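Local coordinates for hypothetical protein (Pyrococcus furiosus, PDB 1YB3) that is of unknown function, a DUF3201-family protein from a hyperthermophilic archaeon, at residues Asp120-Glu125 and Asp131-Arg136. Residues are numbered along the deposited sequence; the frame is centred on the assembly and turned at random. Where two conformers were deposited one is given.
Sequences DFYNFE and DEVWDR
The carbonyl oxygen of Asp120 lies over one face of the Arg136 guanidinium, crowded by both terminal nitrogens, with Arg136 NH2 2.8 Å and Arg136 NH1 3.3 Å from Asp120 O; neither approach makes a hydrogen bond, because the angles are poor. Arg136 NH1 stands 3.3 Å from Phe121 O, so the guanidinium is placed beside two successive backbone carbonyls. A bend in the arginine chain at chi3 (78°) turns the group over this backbone, where Phe121 CA sits above the same plane, toward its rim. Lower down the side chain, Arg136 CB meets the edge of the Phe121 ring at CD1 (3.8 Å), and Arg136 O lies 3.5 Å from Phe121 CE1, near the ring plane. Phe121 and Tyr122 both face Ile111 in a classic beta bulge on strand 120-123, one of the two edge strands of the seven-stranded antiparallel sheet, and helix 130-138 packs against that bulge. Val133 fills the junction: CG1 touches Phe121 CB at 4.0 Å, while CG2 reaches Tyr122 CD1 at 3.8 Å, oblique to the ring. Replacing Phe121 with an alanine would probably open a gap beside Arg136 CB, leaving the arginine stem freer to move. Tyr122, with CG anti to the backbone N (chi1 177°), carries its ring end away from the helix, against Ile103 and Pro127. Beyond it, Asn123 OD1 accepts from Glu125 N (3.0 Å, 155°), an Asx turn.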
ATOM      1  N   ASP A 120       1.046  13.735  -2.306  1.00 30.97           N
ATOM      2  CA  ASP A 120       0.179  13.163  -1.279  1.00 32.26           C
ATOM      3  C   ASP A 120      -1.209  13.804  -1.227  1.00 32.51           C
ATOM      4  O   ASP A 120      -1.361  14.984  -0.892  1.00 34.45           O
ATOM      5  CB  ASP A 120       0.862  13.141   0.085  0.65 33.51           C
ATOM      6  CG  ASP A 120       0.135  12.261   1.076  0.65 34.76           C
ATOM      7  OD1 ASP A 120       0.194  11.006   0.941  0.65 31.82           O
ATOM      8  OD2 ASP A 120      -0.498  12.835   1.986  0.65 35.11           O
ATOM      9  N   PHE A 121      -2.224  13.005  -1.534  1.00 25.63           N
ATOM     10  CA  PHE A 121      -3.612  13.450  -1.455  1.00 25.16           C
ATOM     11  C   PHE A 121      -4.201  13.294  -0.050  1.00 28.39           C
ATOM     12  O   PHE A 121      -5.001  14.132   0.395  1.00 29.95           O
ATOM     13  CB  PHE A 121      -4.474  12.699  -2.476  1.00 26.22           C
ATOM     14  CG  PHE A 121      -4.073  12.929  -3.899  1.00 24.80           C
ATOM     15  CD1 PHE A 121      -4.305  14.166  -4.520  1.00 26.22           C
ATOM     16  CD2 PHE A 121      -3.462  11.911  -4.637  1.00 25.65           C
ATOM     17  CE1 PHE A 121      -3.929  14.370  -5.849  1.00 25.83           C
ATOM     18  CE2 PHE A 121      -3.083  12.114  -5.967  1.00 23.58           C
ATOM     19  CZ  PHE A 121      -3.330  13.341  -6.574  1.00 25.39           C
ATOM     20  N   TYR A 122      -3.804  12.215   0.633  1.00 24.59           N
ATOM     21  CA  TYR A 122      -4.251  11.923   1.989  1.00 23.94           C
ATOM     22  C   TYR A 122      -3.109  11.243   2.726  1.00 24.14           C
ATOM     23  O   TYR A 122      -2.450  10.344   2.181  1.00 21.94           O
ATOM     24  CB  TYR A 122      -5.488  11.008   1.963  1.00 24.70           C
ATOM     25  CG  TYR A 122      -5.997  10.569   3.323  1.00 26.16           C
ATOM     26  CD1 TYR A 122      -6.936  11.340   4.030  1.00 25.68           C
ATOM     27  CD2 TYR A 122      -5.562   9.366   3.894  1.00 26.46           C
ATOM     28  CE1 TYR A 122      -7.406  10.923   5.285  1.00 26.31           C
ATOM     29  CE2 TYR A 122      -6.014   8.947   5.132  1.00 26.42           C
ATOM     30  CZ  TYR A 122      -6.945   9.717   5.826  1.00 26.29           C
ATOM     31  OH  TYR A 122      -7.394   9.273   7.052  1.00 25.57           O
ATOM     32  N   ASN A 123      -2.867  11.700   3.950  1.00 24.64           N
ATOM     33  CA  ASN A 123      -1.919  11.092   4.877  1.00 24.86           C
ATOM     34  C   ASN A 123      -2.652  10.945   6.200  1.00 26.30           C
ATOM     35  O   ASN A 123      -3.094  11.947   6.770  1.00 26.85           O
ATOM     36  CB  ASN A 123      -0.684  12.000   5.041  1.00 26.78           C
ATOM     37  CG  ASN A 123       0.427  11.351   5.849  1.00 26.03           C
ATOM     38  OD1 ASN A 123       0.176  10.685   6.834  1.00 26.77           O
ATOM     39  ND2 ASN A 123       1.678  11.577   5.440  1.00 26.94           N
ATOM     40  N   PHE A 124      -2.793   9.710   6.683  1.00 25.35           N
ATOM     41  CA  PHE A 124      -3.602   9.437   7.889  1.00 25.80           C
ATOM     42  C   PHE A 124      -3.045  10.105   9.150  1.00 28.73           C
ATOM     43  O   PHE A 124      -3.764  10.262  10.143  1.00 29.20           O
ATOM     44  CB  PHE A 124      -3.703   7.928   8.129  1.00 26.17           C
ATOM     45  CG  PHE A 124      -2.511   7.344   8.838  1.00 26.44           C
ATOM     46  CD1 PHE A 124      -2.540   7.127  10.220  1.00 27.80           C
ATOM     47  CD2 PHE A 124      -1.360   6.987   8.119  1.00 25.90           C
ATOM     48  CE1 PHE A 124      -1.430   6.565  10.887  1.00 28.78           C
ATOM     49  CE2 PHE A 124      -0.250   6.420   8.765  1.00 27.05           C
ATOM     50  CZ  PHE A 124      -0.285   6.212  10.161  1.00 26.90           C
ATOM     51  N   GLU A 125      -1.759  10.447   9.126  1.00 31.22           N
ATOM     52  CA  GLU A 125      -1.122  11.104  10.270  1.00 33.17           C
ATOM     53  C   GLU A 125      -1.553  12.561  10.409  1.00 36.11           C
ATOM     54  O   GLU A 125      -1.509  13.125  11.509  1.00 36.31           O
ATOM     55  CB  GLU A 125       0.395  10.999  10.185  1.00 34.19           C
ATOM     56  CG  GLU A 125       0.892   9.577  10.282  1.00 38.87           C
ATOM     57  CD  GLU A 125       2.086   9.443  11.186  1.00 43.23           C
ATOM     58  OE1 GLU A 125       2.883  10.407  11.272  1.00 44.78           O
ATOM     59  OE2 GLU A 125       2.224   8.372  11.819  1.00 44.72           O
ATOM     60  N   ASP A 131     -13.897  14.783   0.913  1.00 40.81           N
ATOM     61  CA  ASP A 131     -14.265  15.780  -0.100  1.00 41.07           C
ATOM     62  C   ASP A 131     -13.039  16.561  -0.561  1.00 39.65           C
ATOM     63  O   ASP A 131     -12.855  16.789  -1.758  1.00 39.31           O
ATOM     64  CB  ASP A 131     -15.350  16.736   0.425  0.65 43.38           C
ATOM     65  CG  ASP A 131     -15.879  17.681  -0.656  0.65 44.49           C
ATOM     66  OD1 ASP A 131     -16.406  17.191  -1.683  0.65 45.19           O
ATOM     67  OD2 ASP A 131     -15.769  18.915  -0.472  0.65 44.07           O
ATOM     68  N   GLU A 132     -12.204  16.964   0.399  1.00 37.54           N
ATOM     69  CA  GLU A 132     -10.984  17.707   0.102  1.00 38.84           C
ATOM     70  C   GLU A 132      -9.988  16.835  -0.659  1.00 35.36           C
ATOM     71  O   GLU A 132      -9.352  17.292  -1.601  1.00 34.84           O
ATOM     72  CB  GLU A 132     -10.353  18.253   1.382  1.00 39.75           C
ATOM     73  CG  GLU A 132      -9.256  19.294   1.133  1.00 43.30           C
ATOM     74  CD  GLU A 132      -8.617  19.813   2.416  1.00 44.40           C
ATOM     75  OE1 GLU A 132      -9.329  19.947   3.439  1.00 47.37           O
ATOM     76  OE2 GLU A 132      -7.396  20.097   2.399  1.00 46.76           O
ATOM     77  N   VAL A 133      -9.871  15.573  -0.250  1.00 33.42           N
ATOM     78  CA  VAL A 133      -9.039  14.612  -0.976  1.00 29.66           C
ATOM     79  C   VAL A 133      -9.475  14.490  -2.439  1.00 28.48           C
ATOM     80  O   VAL A 133      -8.644  14.543  -3.337  1.00 27.97           O
ATOM     81  CB  VAL A 133      -9.037  13.223  -0.290  1.00 28.72           C
ATOM     82  CG1 VAL A 133      -8.197  12.237  -1.085  1.00 26.39           C
ATOM     83  CG2 VAL A 133      -8.506  13.326   1.140  1.00 29.63           C
ATOM     84  N   TRP A 134     -10.779  14.329  -2.680  1.00 30.22           N
ATOM     85  CA  TRP A 134     -11.304  14.229  -4.039  1.00 33.01           C
ATOM     86  C   TRP A 134     -11.039  15.503  -4.869  1.00 32.81           C
ATOM     87  O   TRP A 134     -10.647  15.421  -6.036  1.00 32.48           O
ATOM     88  CB  TRP A 134     -12.806  13.876  -4.029  1.00 34.78           C
ATOM     89  CG  TRP A 134     -13.384  13.673  -5.406  1.00 35.77           C
ATOM     90  CD1 TRP A 134     -14.373  14.409  -5.994  1.00 35.84           C
ATOM     91  CD2 TRP A 134     -12.994  12.682  -6.373  1.00 36.70           C
ATOM     92  NE1 TRP A 134     -14.628  13.938  -7.263  1.00 36.71           N
ATOM     93  CE2 TRP A 134     -13.799  12.877  -7.520  1.00 36.95           C
ATOM     94  CE3 TRP A 134     -12.040  11.651  -6.382  1.00 35.75           C
ATOM     95  CZ2 TRP A 134     -13.683  12.079  -8.663  1.00 37.26           C
ATOM     96  CZ3 TRP A 134     -11.925  10.858  -7.516  1.00 36.43           C
ATOM     97  CH2 TRP A 134     -12.743  11.075  -8.641  1.00 36.49           C
ATOM     98  N   ASP A 135     -11.257  16.663  -4.256  1.00 35.94           N
ATOM     99  CA  ASP A 135     -10.951  17.950  -4.889  1.00 36.77           C
ATOM    100  C   ASP A 135      -9.488  18.030  -5.318  1.00 37.14           C
ATOM    101  O   ASP A 135      -9.193  18.461  -6.435  1.00 36.45           O
ATOM    102  CB  ASP A 135     -11.293  19.108  -3.950  1.00 39.56           C
ATOM    103  CG  ASP A 135     -12.788  19.308  -3.783  1.00 42.16           C
ATOM    104  OD1 ASP A 135     -13.572  18.753  -4.588  1.00 44.21           O
ATOM    105  OD2 ASP A 135     -13.182  20.027  -2.843  1.00 42.92           O
ATOM    106  N   ARG A 136      -8.578  17.602  -4.439  1.00 35.31           N
ATOM    107  CA  ARG A 136      -7.141  17.607  -4.756  1.00 36.91           C
ATOM    108  C   ARG A 136      -6.822  16.687  -5.934  1.00 34.20           C
ATOM    109  O   ARG A 136      -6.004  17.026  -6.780  1.00 35.60           O
ATOM    110  CB  ARG A 136      -6.296  17.221  -3.535  1.00 38.21           C
ATOM    111  CG  ARG A 136      -6.304  18.241  -2.395  1.00 41.15           C
ATOM    112  CD  ARG A 136      -5.495  17.735  -1.197  1.00 42.38           C
ATOM    113  NE  ARG A 136      -4.051  17.882  -1.405  1.00 47.09           N
ATOM    114  CZ  ARG A 136      -3.115  17.554  -0.511  1.00 47.50           C
ATOM    115  NH1 ARG A 136      -3.455  17.043   0.668  1.00 49.59           N
ATOM    116  NH2 ARG A 136      -1.828  17.730  -0.801  1.00 47.35           N
TER